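Local coordinates for protein pantothenate synthetase (Francisella tularensis subsp. tularensis, PDB 3N8H) that probably joins pantoate to beta-alanine by way of a pantoyl-adenylate, spending ATP to make pantothenate, at residues R180-P186 and A202-Y206. Sequence-based numbering, arbitrary orientation. Where two conformers were deposited one is given.
Sequences RQPSGLP and ANKIY
The ring of Y206 is the floor on which L185 is laid, a worked example of one aromatic side chain supporting the end of a type I beta turn, Q181-G184: it packs against S183 and G184 and against L185 and P186 just after them. The turn belongs to the loop leading from strand 172-176, an edge strand of the Rossmann-like parallel sheet, to helix 196-210, so the chain folds back upon the helix it is about to enter. CA of L185 is the bump that meets the ring, 3.8 Å from its centroid and only 4° off the normal, a CH-pi contact over the face. The backbone bends round this point: CD1 of Y206 lies 3.4 Å from C of G184, while CD of P186 packs obliquely near the hydroxyl end, 3.4 Å from CZ. A chi1 of 179° swings CG of L185 away from its own backbone N, and CD1 wedges between CB of A202 and Y206 CE2, 3.8 Å from the latter, while CD2 lies against the same A202 CB. I247 and L252 of the antiparallel sheet lie around this apolar pocket. D254 ties the polar rim together, taking a hydrogen bond from OH of Y206 and a salt bridge from R180, whose NH1 also donates in the guanidinium plane to O of G184. The side chain of P186 is about 5 Å from bound AMP, near K152, predicted to bind ATP, so 180-186 ends beside the nucleotide pocket. At the other end S183 OG donates to N203 OD1 across 2.8 Å, arriving 35° above the carbonyl plane.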
loop_
_atom_site.group_PDB
_atom_site.type_symbol
_atom_site.label_atom_id
_atom_site.label_comp_id
_atom_site.label_asym_id
_atom_site.label_seq_id
_atom_site.Cartn_x
_atom_site.Cartn_y
_atom_site.Cartn_z
ATOM N N ARG A 180 -27.609 -16.264 -7.055
ATOM C CA ARG A 180 -28.265 -17.007 -5.986
ATOM C C ARG A 180 -28.807 -18.375 -6.438
ATOM O O ARG A 180 -29.181 -18.557 -7.617
ATOM C CB ARG A 180 -29.408 -16.149 -5.404
ATOM C CG ARG A 180 -28.938 -14.809 -4.817
ATOM C CD ARG A 180 -30.055 -13.923 -4.226
ATOM N NE ARG A 180 -29.481 -12.667 -3.714
ATOM C CZ ARG A 180 -28.887 -12.549 -2.526
ATOM N NH1 ARG A 180 -28.829 -13.610 -1.709
ATOM N NH2 ARG A 180 -28.368 -11.380 -2.138
ATOM N N GLN A 181 -28.838 -19.331 -5.498
ATOM C CA GLN A 181 -29.652 -20.551 -5.620
ATOM C C GLN A 181 -31.150 -20.237 -5.659
ATOM O O GLN A 181 -31.586 -19.184 -5.187
ATOM C CB GLN A 181 -29.441 -21.482 -4.417
ATOM C CG GLN A 181 -28.060 -22.018 -4.259
ATOM C CD GLN A 181 -27.665 -22.963 -5.395
ATOM O OE1 GLN A 181 -28.459 -23.231 -6.297
ATOM N NE2 GLN A 181 -26.432 -23.474 -5.347
ATOM N N PRO A 182 -31.964 -21.190 -6.149
ATOM C CA PRO A 182 -33.390 -20.897 -6.202
ATOM C C PRO A 182 -33.990 -20.417 -4.859
ATOM O O PRO A 182 -34.908 -19.590 -4.855
ATOM C CB PRO A 182 -33.996 -22.222 -6.676
ATOM C CG PRO A 182 -32.928 -22.780 -7.589
ATOM C CD PRO A 182 -31.612 -22.391 -6.938
ATOM N N SER A 183 -33.450 -20.910 -3.743
ATOM C CA SER A 183 -33.924 -20.533 -2.410
ATOM C C SER A 183 -33.587 -19.086 -2.071
ATOM O O SER A 183 -34.214 -18.491 -1.208
ATOM C CB SER A 183 -33.319 -21.461 -1.335
ATOM O OG SER A 183 -31.910 -21.292 -1.262
ATOM N N GLY A 184 -32.586 -18.526 -2.754
ATOM C CA GLY A 184 -32.074 -17.204 -2.428
ATOM C C GLY A 184 -30.654 -17.247 -1.868
ATOM O O GLY A 184 -29.948 -16.252 -1.900
ATOM N N LEU A 185 -30.244 -18.400 -1.341
ATOM C CA LEU A 185 -28.872 -18.599 -0.874
ATOM C C LEU A 185 -27.827 -18.194 -1.919
ATOM O O LEU A 185 -27.783 -18.767 -3.012
ATOM C CB LEU A 185 -28.678 -20.079 -0.474
ATOM C CG LEU A 185 -27.315 -20.553 0.024
ATOM C CD1 LEU A 185 -26.963 -19.891 1.362
ATOM C CD2 LEU A 185 -27.306 -22.073 0.142
ATOM N N PRO A 186 -26.973 -17.219 -1.576
ATOM C CA PRO A 186 -25.901 -16.776 -2.455
ATOM C C PRO A 186 -24.986 -17.934 -2.830
ATOM O O PRO A 186 -24.679 -18.792 -1.996
ATOM C CB PRO A 186 -25.096 -15.807 -1.577
ATOM C CG PRO A 186 -25.981 -15.411 -0.504
ATOM C CD PRO A 186 -26.953 -16.518 -0.278
ATOM N N ALA A 202 -29.307 -24.240 5.233
ATOM C CA ALA A 202 -29.076 -23.012 4.491
ATOM C C ALA A 202 -30.362 -22.576 3.791
ATOM O O ALA A 202 -30.750 -21.409 3.875
ATOM C CB ALA A 202 -27.928 -23.183 3.497
ATOM N N ASN A 203 -31.036 -23.512 3.118
ATOM C CA ASN A 203 -32.294 -23.199 2.416
ATOM C C ASN A 203 -33.418 -22.720 3.350
ATOM O O ASN A 203 -34.159 -21.794 3.012
ATOM C CB ASN A 203 -32.772 -24.384 1.562
ATOM C CG ASN A 203 -31.860 -24.661 0.353
ATOM O OD1 ASN A 203 -31.215 -23.755 -0.200
ATOM N ND2 ASN A 203 -31.823 -25.923 -0.065
ATOM N N LYS A 204 -33.547 -23.347 4.516
ATOM C CA LYS A 204 -34.489 -22.888 5.533
ATOM C C LYS A 204 -34.224 -21.446 5.983
ATOM O O LYS A 204 -35.153 -20.677 6.178
ATOM C CB LYS A 204 -34.498 -23.818 6.753
ATOM C CG LYS A 204 -35.231 -25.132 6.533
ATOM C CD LYS A 204 -35.219 -26.014 7.784
ATOM C CE LYS A 204 -33.810 -26.500 8.113
ATOM N NZ LYS A 204 -33.807 -27.563 9.149
ATOM N N ILE A 205 -32.961 -21.100 6.177
ATOM C CA ILE A 205 -32.606 -19.732 6.517
ATOM C C ILE A 205 -33.181 -18.762 5.468
ATOM O O ILE A 205 -33.752 -17.720 5.814
ATOM C CB ILE A 205 -31.068 -19.544 6.599
ATOM C CG1 ILE A 205 -30.486 -20.274 7.816
ATOM C CG2 ILE A 205 -30.693 -18.047 6.632
ATOM C CD1 ILE A 205 -28.959 -20.215 7.883
ATOM N N TYR A 206 -33.024 -19.105 4.187
ATOM C CA TYR A 206 -33.462 -18.216 3.120
ATOM C C TYR A 206 -34.975 -18.238 2.867
ATOM O O TYR A 206 -35.528 -17.300 2.281
ATOM C CB TYR A 206 -32.625 -18.410 1.857
ATOM C CG TYR A 206 -31.370 -17.614 1.992
ATOM C CD1 TYR A 206 -31.250 -16.356 1.407
ATOM C CD2 TYR A 206 -30.333 -18.069 2.797
ATOM C CE1 TYR A 206 -30.099 -15.597 1.584
ATOM C CE2 TYR A 206 -29.195 -17.318 2.986
ATOM C CZ TYR A 206 -29.087 -16.084 2.377
ATOM O OH TYR A 206 -27.948 -15.362 2.584
#